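Long-range contacts in N-acetylglucosaminidase (PDB 6INX), which probably hydrolyses the beta linkages of N-acetylglucosamine residues in glycans, as a family 18 glycoside hydrolase built on a TIM barrel: residues G105-W110 with W153-A158; I230-A235 with A319-W324; Y5-Y10 with K25-I30; L63-S68 with Y101-V106. One frame throughout, in Å; residues are numbered along the deposited sequence.

Contact 1: G105-W110 with W153-A158; sequences GVDLDW and WLTIAA
Asp107 lays its carboxylate against the hydroxyl of Thr155, the two side chains crossing at about a right angle. With CG anti to the backbone N (chi1 169°), Asp107 swings toward the neighbouring strand, and Thr155 OG1 donates to Asp107 OD1 over 2.8 Å. The hydroxyl comes to the anti side of OD1, 25° out of the carboxylate plane. The second oxygen, OD2, is engaged by Tyr10 OH and Ser68 OG. The strands themselves are joined by a parallel ladder, in which Val106 N binds Trp153 O, Thr155 N binds Val106 O, Leu108 N binds Thr155 O at 2.9 Å and Ala157 N binds Leu108 O. Gly105, whose extended backbone angles suit glycine, brings its CA to 3.1 Å from Trp153 O. On the other face Leu108 CB meets Ile156 CG2 at 4.1 Å, under helix 126-148. A water donating to both Trp110 O and Ala157 O bridges the two strands' ends where their direct pairing stops. The segment 105-110 carries most of the DxxDxDxE signature of family 18, which Glu111 completes; in relatives that glutamate is the general acid. Because three hydroxyls, from Thr155, Tyr10 and Ser68, grip the Asp107 carboxylate, its rotation is fixed inside the barrel, consistent with a carboxylate held ready beside the probable active site.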
loop_
_atom_site.group_PDB
_atom_site.type_symbol
_atom_site.label_atom_id
_atom_site.label_comp_id
_atom_site.label_asym_id
_atom_site.label_seq_id
_atom_site.Cartn_x
_atom_site.Cartn_y
_atom_site.Cartn_z
ATOM N N GLY A 105 24.440 11.221 21.617
ATOM C CA GLY A 105 23.570 11.943 20.713
ATOM C C GLY A 105 22.138 11.460 20.849
ATOM O O GLY A 105 21.791 10.743 21.791
ATOM N N VAL A 106 21.334 11.848 19.869
ATOM C CA VAL A 106 19.898 11.610 19.881
ATOM C C VAL A 106 19.484 10.977 18.564
ATOM O O VAL A 106 19.926 11.399 17.489
ATOM C CB VAL A 106 19.121 12.924 20.117
ATOM C CG1 VAL A 106 17.613 12.729 19.918
ATOM C CG2 VAL A 106 19.415 13.454 21.506
ATOM N N ASP A 107 18.636 9.967 18.652
ATOM C CA ASP A 107 17.981 9.363 17.499
ATOM C C ASP A 107 16.507 9.750 17.586
ATOM O O ASP A 107 15.806 9.310 18.501
ATOM C CB ASP A 107 18.144 7.843 17.545
ATOM C CG ASP A 107 17.275 7.135 16.519
ATOM O OD1 ASP A 107 17.413 7.448 15.319
ATOM O OD2 ASP A 107 16.462 6.279 16.924
ATOM N N LEU A 108 16.021 10.545 16.641
ATOM C CA LEU A 108 14.629 10.983 16.677
ATOM C C LEU A 108 13.742 9.972 15.964
ATOM O O LEU A 108 13.966 9.661 14.790
ATOM C CB LEU A 108 14.475 12.346 16.010
ATOM C CG LEU A 108 13.324 13.162 16.590
ATOM C CD1 LEU A 108 13.707 13.706 17.957
ATOM C CD2 LEU A 108 12.952 14.293 15.644
ATOM N N ASP A 109 12.715 9.484 16.673
ATOM C CA ASP A 109 11.822 8.453 16.149
ATOM C C ASP A 109 10.379 8.958 16.157
ATOM O O ASP A 109 9.516 8.395 16.835
ATOM C CB ASP A 109 11.969 7.192 17.012
ATOM C CG ASP A 109 11.270 5.996 16.432
ATOM O OD1 ASP A 109 10.879 6.047 15.249
ATOM O OD2 ASP A 109 11.127 4.989 17.161
ATOM N N TRP A 110 10.116 10.033 15.423
ATOM C CA TRP A 110 8.770 10.563 15.230
ATOM C C TRP A 110 8.079 9.733 14.150
ATOM O O TRP A 110 8.553 9.657 13.015
ATOM C CB TRP A 110 8.911 12.025 14.795
ATOM C CG TRP A 110 7.653 12.778 14.407
ATOM C CD1 TRP A 110 6.360 12.329 14.424
ATOM C CD2 TRP A 110 7.597 14.130 13.952
ATOM N NE1 TRP A 110 5.505 13.323 13.997
ATOM C CE2 TRP A 110 6.240 14.440 13.701
ATOM C CE3 TRP A 110 8.562 15.117 13.741
ATOM C CZ2 TRP A 110 5.833 15.688 13.248
ATOM C CZ3 TRP A 110 8.152 16.362 13.308
ATOM C CH2 TRP A 110 6.800 16.632 13.044
ATOM N N TRP A 153 25.981 13.142 17.966
ATOM C CA TRP A 153 25.292 12.496 16.856
ATOM C C TRP A 153 23.818 12.888 16.805
ATOM O O TRP A 153 23.177 13.101 17.836
ATOM C CB TRP A 153 25.377 10.973 16.988
ATOM C CG TRP A 153 26.766 10.416 16.869
ATOM C CD1 TRP A 153 27.825 10.662 17.699
ATOM C CD2 TRP A 153 27.240 9.504 15.876
ATOM N NE1 TRP A 153 28.928 9.962 17.279
ATOM C CE2 TRP A 153 28.596 9.246 16.158
ATOM C CE3 TRP A 153 26.649 8.879 14.775
ATOM C CZ2 TRP A 153 29.373 8.395 15.377
ATOM C CZ3 TRP A 153 27.421 8.040 13.997
ATOM C CH2 TRP A 153 28.767 7.800 14.305
ATOM N N LEU A 154 23.276 12.926 15.587
ATOM C CA LEU A 154 21.839 13.072 15.379
ATOM C C LEU A 154 21.450 12.130 14.254
ATOM O O LEU A 154 22.016 12.203 13.162
ATOM C CB LEU A 154 21.466 14.515 15.017
ATOM C CG LEU A 154 19.963 14.789 14.888
ATOM C CD1 LEU A 154 19.261 14.579 16.228
ATOM C CD2 LEU A 154 19.742 16.201 14.358
ATOM N N THR A 155 20.514 11.227 14.532
ATOM C CA THR A 155 20.002 10.298 13.535
ATOM C C THR A 155 18.485 10.321 13.620
ATOM O O THR A 155 17.907 10.952 14.508
ATOM C CB THR A 155 20.517 8.869 13.770
ATOM O OG1 THR A 155 20.011 8.382 15.015
ATOM C CG2 THR A 155 22.047 8.825 13.818
ATOM N N ILE A 156 17.835 9.638 12.671
ATOM C CA ILE A 156 16.399 9.413 12.732
ATOM C C ILE A 156 16.125 7.956 12.412
ATOM O O ILE A 156 16.932 7.265 11.790
ATOM C CB ILE A 156 15.572 10.308 11.777
ATOM C CG1 ILE A 156 15.875 9.962 10.309
ATOM C CG2 ILE A 156 15.770 11.789 12.108
ATOM C CD1 ILE A 156 14.971 10.677 9.307
ATOM N N ALA A 157 14.966 7.493 12.862
ATOM C CA ALA A 157 14.366 6.278 12.335
ATOM C C ALA A 157 13.220 6.697 11.432
ATOM O O ALA A 157 12.347 7.475 11.847
ATOM C CB ALA A 157 13.824 5.407 13.467
ATOM N N ALA A 158 13.220 6.187 10.206
ATOM C CA ALA A 158 12.281 6.607 9.181
ATOM C C ALA A 158 11.381 5.455 8.763
ATOM O O ALA A 158 11.815 4.300 8.720
ATOM C CB ALA A 158 13.039 7.117 7.953
HETATM O O HOH W 1 10.839 9.722 11.592
#

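Contact 2: I230-A235 with A319-W324; sequences IVIGAA and AGVMFW
Val231 straddles the start of the opposing strand with its two methyls. Val231 CG1 rides over the peptide joining Val321 to Met322, 3.5 Å from Met322 N, while Val231 CG2 turns back to meet Ala319 CB at 3.7 Å. Next along this face is the shallow spot at Gly233, which has no side chain, and Met322 fills it: its chain bends at chi2 (85°) and folds SD and CE over Gly233 CA, SD standing 4.1 Å from that carbon. Beyond them Met322 also touches Gln181 and Met183 of strand 179-183, so this face belongs to the interior of the barrel. The two strands run parallel, 39° apart, as neighbours in the closed eight-stranded wall of a TIM barrel, where strand 320-324 comes last and also pairs with the first, 6-12. The other face looks to the surrounding helices. Here Val321 is the bump, set in the notch between Ile232 and Ala234: its CG2 lies 4.0 Å from Ile232 CG1 and its CG1 lies 4.2 Å from Ala234 CB. Helix 213-222 packs on Ile232, and helix 333-341 on Val321 and Phe323. Backbone bonds keep the fit in step, from Ile232 N to Gly320 O through Met322 N to Ile232 O (2.8 Å). At the entry to the strand Ala319 N binds Ile230 O at 2.8 Å, whereas the neighbouring Gly320 N is buried without a partner.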
loop_
_atom_site.group_PDB
_atom_site.type_symbol
_atom_site.label_atom_id
_atom_site.label_comp_id
_atom_site.label_asym_id
_atom_site.label_seq_id
_atom_site.Cartn_x
_atom_site.Cartn_y
_atom_site.Cartn_z
ATOM N N ILE A 230 22.599 5.278 4.720
ATOM C CA ILE A 230 21.416 4.437 4.865
ATOM C C ILE A 230 21.753 3.215 5.701
ATOM O O ILE A 230 22.609 2.410 5.323
ATOM C CB ILE A 230 20.839 4.038 3.502
ATOM C CG1 ILE A 230 20.314 5.289 2.795
ATOM C CG2 ILE A 230 19.733 3.010 3.689
ATOM C CD1 ILE A 230 19.708 5.036 1.432
ATOM N N VAL A 231 21.039 3.059 6.812
ATOM C CA VAL A 231 21.116 1.890 7.677
ATOM C C VAL A 231 19.782 1.160 7.541
ATOM O O VAL A 231 18.723 1.760 7.756
ATOM C CB VAL A 231 21.378 2.320 9.130
ATOM C CG1 VAL A 231 21.209 1.151 10.106
ATOM C CG2 VAL A 231 22.769 2.957 9.251
ATOM N N ILE A 232 19.815 -0.120 7.148
ATOM C CA ILE A 232 18.564 -0.869 6.975
ATOM C C ILE A 232 18.171 -1.581 8.260
ATOM O O ILE A 232 18.940 -1.610 9.222
ATOM C CB ILE A 232 18.614 -1.842 5.781
ATOM C CG1 ILE A 232 19.665 -2.932 6.022
ATOM C CG2 ILE A 232 18.882 -1.079 4.495
ATOM C CD1 ILE A 232 19.548 -4.135 5.072
ATOM N N GLY A 233 16.972 -2.148 8.296
ATOM C CA GLY A 233 16.404 -2.703 9.517
ATOM C C GLY A 233 16.204 -4.205 9.480
ATOM O O GLY A 233 15.770 -4.764 8.461
ATOM N N ALA A 234 16.489 -4.843 10.617
ATOM C CA ALA A 234 16.204 -6.244 10.887
ATOM C C ALA A 234 15.329 -6.337 12.124
ATOM O O ALA A 234 15.452 -5.537 13.058
ATOM C CB ALA A 234 17.490 -7.047 11.148
ATOM N N ALA A 235 14.450 -7.326 12.136
ATOM C CA ALA A 235 13.477 -7.484 13.201
ATOM C C ALA A 235 13.764 -8.776 13.945
ATOM O O ALA A 235 13.864 -9.839 13.329
ATOM C CB ALA A 235 12.059 -7.523 12.634
ATOM N N ALA A 319 25.317 1.866 4.737
ATOM C CA ALA A 319 26.040 2.146 5.977
ATOM C C ALA A 319 26.080 0.948 6.921
ATOM O O ALA A 319 27.070 0.760 7.637
ATOM C CB ALA A 319 25.430 3.351 6.696
ATOM N N GLY A 320 25.019 0.150 6.970
ATOM C CA GLY A 320 24.969 -0.946 7.924
ATOM C C GLY A 320 23.531 -1.342 8.219
ATOM O O GLY A 320 22.637 -1.121 7.407
ATOM N N VAL A 321 23.348 -1.953 9.390
ATOM C CA VAL A 321 22.082 -2.565 9.786
ATOM C C VAL A 321 21.778 -2.183 11.226
ATOM O O VAL A 321 22.682 -2.117 12.066
ATOM C CB VAL A 321 22.130 -4.103 9.654
ATOM C CG1 VAL A 321 20.780 -4.728 10.064
ATOM C CG2 VAL A 321 22.525 -4.516 8.241
ATOM N N MET A 322 20.498 -1.938 11.511
ATOM C CA MET A 322 20.014 -1.800 12.875
ATOM C C MET A 322 18.941 -2.847 13.144
ATOM O O MET A 322 18.350 -3.412 12.215
ATOM C CB MET A 322 19.489 -0.383 13.156
ATOM C CG MET A 322 18.302 0.015 12.312
ATOM S SD MET A 322 16.760 -0.566 13.038
ATOM C CE MET A 322 15.606 0.449 12.106
ATOM N N PHE A 323 18.678 -3.105 14.423
ATOM C CA PHE A 323 17.664 -4.088 14.776
ATOM C C PHE A 323 16.784 -3.628 15.930
ATOM O O PHE A 323 17.216 -2.893 16.824
ATOM C CB PHE A 323 18.269 -5.470 15.071
ATOM C CG PHE A 323 19.181 -5.511 16.268
ATOM C CD1 PHE A 323 18.670 -5.691 17.548
ATOM C CD2 PHE A 323 20.556 -5.423 16.108
ATOM C CE1 PHE A 323 19.520 -5.750 18.653
ATOM C CE2 PHE A 323 21.406 -5.492 17.201
ATOM C CZ PHE A 323 20.887 -5.660 18.471
ATOM N N TRP A 324 15.534 -4.075 15.887
ATOM C CA TRP A 324 14.585 -3.961 16.989
ATOM C C TRP A 324 14.208 -5.381 17.380
ATOM O O TRP A 324 13.717 -6.131 16.528
ATOM C CB TRP A 324 13.311 -3.226 16.546
ATOM C CG TRP A 324 12.326 -3.143 17.680
ATOM C CD1 TRP A 324 11.418 -4.094 18.064
ATOM C CD2 TRP A 324 12.222 -2.084 18.633
ATOM N NE1 TRP A 324 10.737 -3.670 19.175
ATOM C CE2 TRP A 324 11.216 -2.441 19.550
ATOM C CE3 TRP A 324 12.877 -0.864 18.791
ATOM C CZ2 TRP A 324 10.849 -1.620 20.611
ATOM C CZ3 TRP A 324 12.512 -0.050 19.837
ATOM C CH2 TRP A 324 11.509 -0.434 20.741
#

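Contact 3: Y5-Y10 with K25-I30; sequences YVVAGY and KKLTHI
Thr28 OG1 accepts the backbone hydrogen of Val7 N over 2.8 Å, at an N-H...O angle of 156°. Thr28 OG1 also lies at the edge of the His29 ring, in its plane, hydrogen-bonded to His29 ND1 at 2.8 Å. It reaches both because OG1 sits between the backbone N and the carbonyl carbon of Thr28 (chi1 66°), turned back toward the first strand. Val7 O takes two donors, Thr28 N at 2.9 Å and His29 N at 3.3 Å, the second from well above the carbonyl plane. Two residues past Val7, Gly9 N binds His29 O at 3.0 Å, so that His29 is bonded on both sides of Ala8, as in a parallel bridge. Further out, Ala8 CB rests on His29 CB at 3.7 Å, and Val6 CG1 approaches the imidazole obliquely. The His29 ring also meets Trp153 and Phe179 edge-to-face within the barrel. On the outer side Val7 and Leu27 cross at about a right angle, with Val7 CG1 and Leu27 CD2 4.1 Å apart; that methyl of Val7 also lies 3.6 Å from Lys26 O. Helix 333-341 packs on Val7 and Leu27, and its Asp336 joins Glu22 in holding Lys26 NZ by salt bridges. Strand 6-12, the short helix 21-24 and strand 29-38 form the opening beta-alpha-beta unit of the TIM barrel, the contact uniting its two parallel strands.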
loop_
_atom_site.group_PDB
_atom_site.type_symbol
_atom_site.label_atom_id
_atom_site.label_comp_id
_atom_site.label_asym_id
_atom_site.label_seq_id
_atom_site.Cartn_x
_atom_site.Cartn_y
_atom_site.Cartn_z
ATOM N N TYR A 5 31.120 -1.232 9.208
ATOM C CA TYR A 5 29.698 -1.020 8.998
ATOM C C TYR A 5 29.036 -0.723 10.334
ATOM O O TYR A 5 29.536 -1.098 11.397
ATOM C CB TYR A 5 29.047 -2.253 8.355
ATOM C CG TYR A 5 29.565 -2.558 6.967
ATOM C CD1 TYR A 5 29.059 -1.898 5.855
ATOM C CD2 TYR A 5 30.560 -3.511 6.770
ATOM C CE1 TYR A 5 29.528 -2.173 4.580
ATOM C CE2 TYR A 5 31.036 -3.796 5.501
ATOM C CZ TYR A 5 30.520 -3.123 4.413
ATOM O OH TYR A 5 30.991 -3.399 3.150
ATOM N N VAL A 6 27.898 -0.032 10.260
ATOM C CA VAL A 6 27.071 0.197 11.441
ATOM C C VAL A 6 26.408 -1.113 11.840
ATOM O O VAL A 6 25.805 -1.799 11.005
ATOM C CB VAL A 6 26.012 1.274 11.151
ATOM C CG1 VAL A 6 24.976 1.324 12.268
ATOM C CG2 VAL A 6 26.655 2.635 10.956
ATOM N N VAL A 7 26.539 -1.481 13.109
ATOM C CA VAL A 7 25.758 -2.553 13.722
ATOM C C VAL A 7 25.060 -1.913 14.917
ATOM O O VAL A 7 25.652 -1.763 15.996
ATOM C CB VAL A 7 26.620 -3.750 14.136
ATOM C CG1 VAL A 7 25.759 -4.834 14.779
ATOM C CG2 VAL A 7 27.389 -4.307 12.934
ATOM N N ALA A 8 23.810 -1.501 14.732
ATOM C CA ALA A 8 23.118 -0.663 15.702
ATOM C C ALA A 8 21.948 -1.428 16.300
ATOM O O ALA A 8 21.108 -1.962 15.572
ATOM C CB ALA A 8 22.636 0.634 15.053
ATOM N N GLY A 9 21.905 -1.499 17.615
ATOM C CA GLY A 9 20.831 -2.210 18.274
ATOM C C GLY A 9 19.951 -1.297 19.103
ATOM O O GLY A 9 20.455 -0.512 19.914
ATOM N N TYR A 10 18.639 -1.382 18.907
ATOM C CA TYR A 10 17.716 -0.792 19.866
ATOM C C TYR A 10 17.713 -1.619 21.144
ATOM O O TYR A 10 17.604 -2.850 21.102
ATOM C CB TYR A 10 16.306 -0.701 19.275
ATOM C CG TYR A 10 16.147 0.510 18.380
ATOM C CD1 TYR A 10 15.771 1.745 18.902
ATOM C CD2 TYR A 10 16.421 0.424 17.022
ATOM C CE1 TYR A 10 15.660 2.868 18.079
ATOM C CE2 TYR A 10 16.309 1.528 16.194
ATOM C CZ TYR A 10 15.927 2.749 16.731
ATOM O OH TYR A 10 15.832 3.848 15.891
ATOM N N LYS A 25 30.814 -5.563 22.452
ATOM C CA LYS A 25 31.896 -5.482 21.481
ATOM C C LYS A 25 31.426 -5.784 20.065
ATOM O O LYS A 25 32.143 -5.472 19.110
ATOM C CB LYS A 25 33.023 -6.442 21.866
ATOM C CG LYS A 25 33.808 -6.017 23.096
ATOM C CD LYS A 25 35.171 -5.458 22.722
ATOM C CE LYS A 25 35.896 -4.911 23.949
ATOM N NZ LYS A 25 36.988 -3.965 23.589
ATOM N N LYS A 26 30.247 -6.379 19.911
ATOM C CA LYS A 26 29.697 -6.675 18.597
ATOM C C LYS A 26 28.895 -5.523 18.014
ATOM O O LYS A 26 28.614 -5.531 16.811
ATOM C CB LYS A 26 28.827 -7.937 18.658
ATOM C CG LYS A 26 29.624 -9.174 19.054
ATOM C CD LYS A 26 28.759 -10.411 19.184
ATOM C CE LYS A 26 29.578 -11.581 19.733
ATOM N NZ LYS A 26 28.725 -12.751 20.075
ATOM N N LEU A 27 28.520 -4.549 18.833
ATOM C CA LEU A 27 27.734 -3.408 18.395
ATOM C C LEU A 27 28.631 -2.206 18.136
ATOM O O LEU A 27 29.657 -2.014 18.797
ATOM C CB LEU A 27 26.715 -3.040 19.477
ATOM C CG LEU A 27 25.701 -4.130 19.829
ATOM C CD1 LEU A 27 24.955 -3.785 21.106
ATOM C CD2 LEU A 27 24.734 -4.329 18.679
ATOM N N THR A 28 28.240 -1.393 17.160
ATOM C CA THR A 28 28.833 -0.071 17.012
ATOM C C THR A 28 27.983 1.013 17.646
ATOM O O THR A 28 28.522 2.031 18.094
ATOM C CB THR A 28 29.080 0.264 15.534
ATOM O OG1 THR A 28 27.832 0.373 14.838
ATOM C CG2 THR A 28 29.917 -0.817 14.870
ATOM N N HIS A 29 26.673 0.793 17.730
ATOM C CA HIS A 29 25.748 1.774 18.274
ATOM C C HIS A 29 24.684 1.065 19.099
ATOM O O HIS A 29 24.255 -0.042 18.769
ATOM C CB HIS A 29 25.011 2.524 17.151
ATOM C CG HIS A 29 25.887 3.421 16.338
ATOM N ND1 HIS A 29 26.816 2.938 15.443
ATOM C CD2 HIS A 29 25.982 4.770 16.295
ATOM C CE1 HIS A 29 27.437 3.955 14.870
ATOM N NE2 HIS A 29 26.954 5.076 15.372
ATOM N N ILE A 30 24.252 1.724 20.165
ATOM C CA ILE A 30 23.048 1.342 20.888
ATOM C C ILE A 30 22.091 2.520 20.826
ATOM O O ILE A 30 22.502 3.662 21.046
ATOM C CB ILE A 30 23.358 0.979 22.349
ATOM C CG1 ILE A 30 24.046 -0.382 22.426
ATOM C CG2 ILE A 30 22.084 0.982 23.190
ATOM C CD1 ILE A 30 24.599 -0.674 23.810
#

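Contact 4: L63-S68 with Y101-V106; sequences LTILLS and YALDGV
Asp104, first acidic residue of the family 18 DxxDxDxE signature, docks on Ile65 where the loop after helix 84-100 leads into a TIM-barrel strand. Strands 64-70 and 105-109 are parallel neighbours in the barrel wall, and Asp104 fastens their beginnings by both its backbone and its side chain. Asp104 N donates to Ile65 O over 2.7 Å. Asp104 OD2 receives Ile65 N at 2.8 Å through the anti lone pair, CG being turned beside the backbone N (chi1 -61°). The other oxygen, OD1, forms a salt bridge with Arg150, so the carboxylate is held through both oxygens. Further along, Leu67 N binds Gly105 O at 3.0 Å, while Gly105 N is buried with no partner. Leu103 wedges its two methyls against the neighbouring strand: CD1 meets Leu67 CB at 3.9 Å. Leu103 CD2 lies 4.1 Å from Ile65 CG2, and the Leu103 and Ile65 side chains cross at about a right angle. Helix 53-59 packs against Leu103 and Ala102, the centre of an inverse gamma turn. On the opposite, inward face, Leu66 CD2 lies over Gly105, 3.8 Å from its CA.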
loop_
_atom_site.group_PDB
_atom_site.type_symbol
_atom_site.label_atom_id
_atom_site.label_comp_id
_atom_site.label_asym_id
_atom_site.label_seq_id
_atom_site.Cartn_x
_atom_site.Cartn_y
_atom_site.Cartn_z
ATOM N N LEU A 63 31.955 2.234 21.174
ATOM C CA LEU A 63 30.500 2.193 21.087
ATOM C C LEU A 63 29.924 3.600 21.154
ATOM O O LEU A 63 30.336 4.405 21.996
ATOM C CB LEU A 63 29.964 1.361 22.250
ATOM C CG LEU A 63 28.459 1.186 22.418
ATOM C CD1 LEU A 63 27.908 0.362 21.268
ATOM C CD2 LEU A 63 28.171 0.517 23.751
ATOM N N THR A 64 28.968 3.895 20.269
ATOM C CA THR A 64 28.224 5.151 20.291
ATOM C C THR A 64 26.840 4.879 20.877
ATOM O O THR A 64 26.133 3.982 20.408
ATOM C CB THR A 64 28.096 5.711 18.867
ATOM O OG1 THR A 64 29.398 5.957 18.319
ATOM C CG2 THR A 64 27.294 7.009 18.836
ATOM N N ILE A 65 26.463 5.638 21.902
ATOM C CA ILE A 65 25.216 5.414 22.633
ATOM C C ILE A 65 24.288 6.588 22.368
ATOM O O ILE A 65 24.567 7.721 22.779
ATOM C CB ILE A 65 25.455 5.221 24.137
ATOM C CG1 ILE A 65 26.426 4.065 24.377
ATOM C CG2 ILE A 65 24.136 4.956 24.867
ATOM C CD1 ILE A 65 26.674 3.792 25.851
ATOM N N LEU A 66 23.169 6.319 21.698
ATOM C CA LEU A 66 22.184 7.343 21.375
ATOM C C LEU A 66 20.932 7.170 22.227
ATOM O O LEU A 66 20.554 6.052 22.598
ATOM C CB LEU A 66 21.785 7.260 19.897
ATOM C CG LEU A 66 22.960 7.252 18.912
ATOM C CD1 LEU A 66 22.463 7.059 17.483
ATOM C CD2 LEU A 66 23.785 8.525 19.045
ATOM N N LEU A 67 20.286 8.287 22.538
ATOM C CA LEU A 67 18.967 8.239 23.154
ATOM C C LEU A 67 17.933 8.326 22.043
ATOM O O LEU A 67 17.889 9.327 21.317
ATOM C CB LEU A 67 18.782 9.415 24.109
ATOM C CG LEU A 67 17.367 9.546 24.693
ATOM C CD1 LEU A 67 17.022 8.394 25.644
ATOM C CD2 LEU A 67 17.221 10.895 25.407
ATOM N N SER A 68 17.119 7.285 21.892
ATOM C CA SER A 68 16.041 7.336 20.918
ATOM C C SER A 68 14.839 8.009 21.559
ATOM O O SER A 68 14.469 7.685 22.689
ATOM C CB SER A 68 15.667 5.938 20.442
ATOM O OG SER A 68 14.711 6.008 19.395
ATOM N N TYR A 101 23.940 12.968 30.968
ATOM C CA TYR A 101 24.249 11.548 30.927
ATOM C C TYR A 101 25.318 11.287 29.880
ATOM O O TYR A 101 25.616 12.139 29.040
ATOM C CB TYR A 101 22.995 10.725 30.604
ATOM C CG TYR A 101 21.911 10.875 31.633
ATOM C CD1 TYR A 101 22.059 10.325 32.900
ATOM C CD2 TYR A 101 20.749 11.577 31.351
ATOM C CE1 TYR A 101 21.081 10.458 33.852
ATOM C CE2 TYR A 101 19.760 11.724 32.303
ATOM C CZ TYR A 101 19.933 11.157 33.554
ATOM O OH TYR A 101 18.961 11.283 34.521
ATOM N N ALA A 102 25.872 10.072 29.916
ATOM C CA ALA A 102 26.939 9.686 29.005
ATOM C C ALA A 102 26.350 9.270 27.665
ATOM O O ALA A 102 26.597 8.164 27.176
ATOM C CB ALA A 102 27.778 8.558 29.608
ATOM N N LEU A 103 25.552 10.150 27.083
ATOM C CA LEU A 103 24.929 9.917 25.791
ATOM C C LEU A 103 25.738 10.623 24.713
ATOM O O LEU A 103 26.242 11.731 24.925
ATOM C CB LEU A 103 23.500 10.458 25.790
ATOM C CG LEU A 103 22.524 9.692 26.678
ATOM C CD1 LEU A 103 21.262 10.502 26.957
ATOM C CD2 LEU A 103 22.165 8.366 26.025
ATOM N N ASP A 104 25.871 9.969 23.561
ATOM C CA ASP A 104 26.624 10.526 22.447
ATOM C C ASP A 104 25.751 11.267 21.453
ATOM O O ASP A 104 26.280 11.892 20.533
ATOM C CB ASP A 104 27.404 9.420 21.738
ATOM C CG ASP A 104 28.406 8.755 22.655
ATOM O OD1 ASP A 104 29.195 9.499 23.281
ATOM O OD2 ASP A 104 28.392 7.513 22.795
ATOM N N GLY A 105 24.440 11.221 21.617
ATOM C CA GLY A 105 23.570 11.943 20.713
ATOM C C GLY A 105 22.138 11.460 20.849
ATOM O O GLY A 105 21.791 10.743 21.791
ATOM N N VAL A 106 21.334 11.848 19.869
ATOM C CA VAL A 106 19.898 11.610 19.881
ATOM C C VAL A 106 19.484 10.977 18.564
ATOM O O VAL A 106 19.926 11.399 17.489
ATOM C CB VAL A 106 19.121 12.924 20.117
ATOM C CG1 VAL A 106 17.613 12.729 19.918
ATOM C CG2 VAL A 106 19.415 13.454 21.506
#

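How the contacts relate
Along the chain the order is contact 3, contact 4, contact 1 and contact 2, following the wall of one TIM barrel. Contacts 1 and 4 share Gly105 and Val106 on strand 105-109, their centres about 10 Å apart. Contacts 3 and 4 lie about 12 Å apart by centres, joined by pairing of strands 29-38 and 64-70. Contact 2 carries the last strand, 320-324, which pairs with strand 6-12 of contact 3, about 9 Å between centres, and so closes the ring. Strand 179-183 fills the gap between contacts 1 and 2. Across the interior, Tyr10 of contact 3 reaches Asp107 of contact 1, tying distant strands near the probable active site.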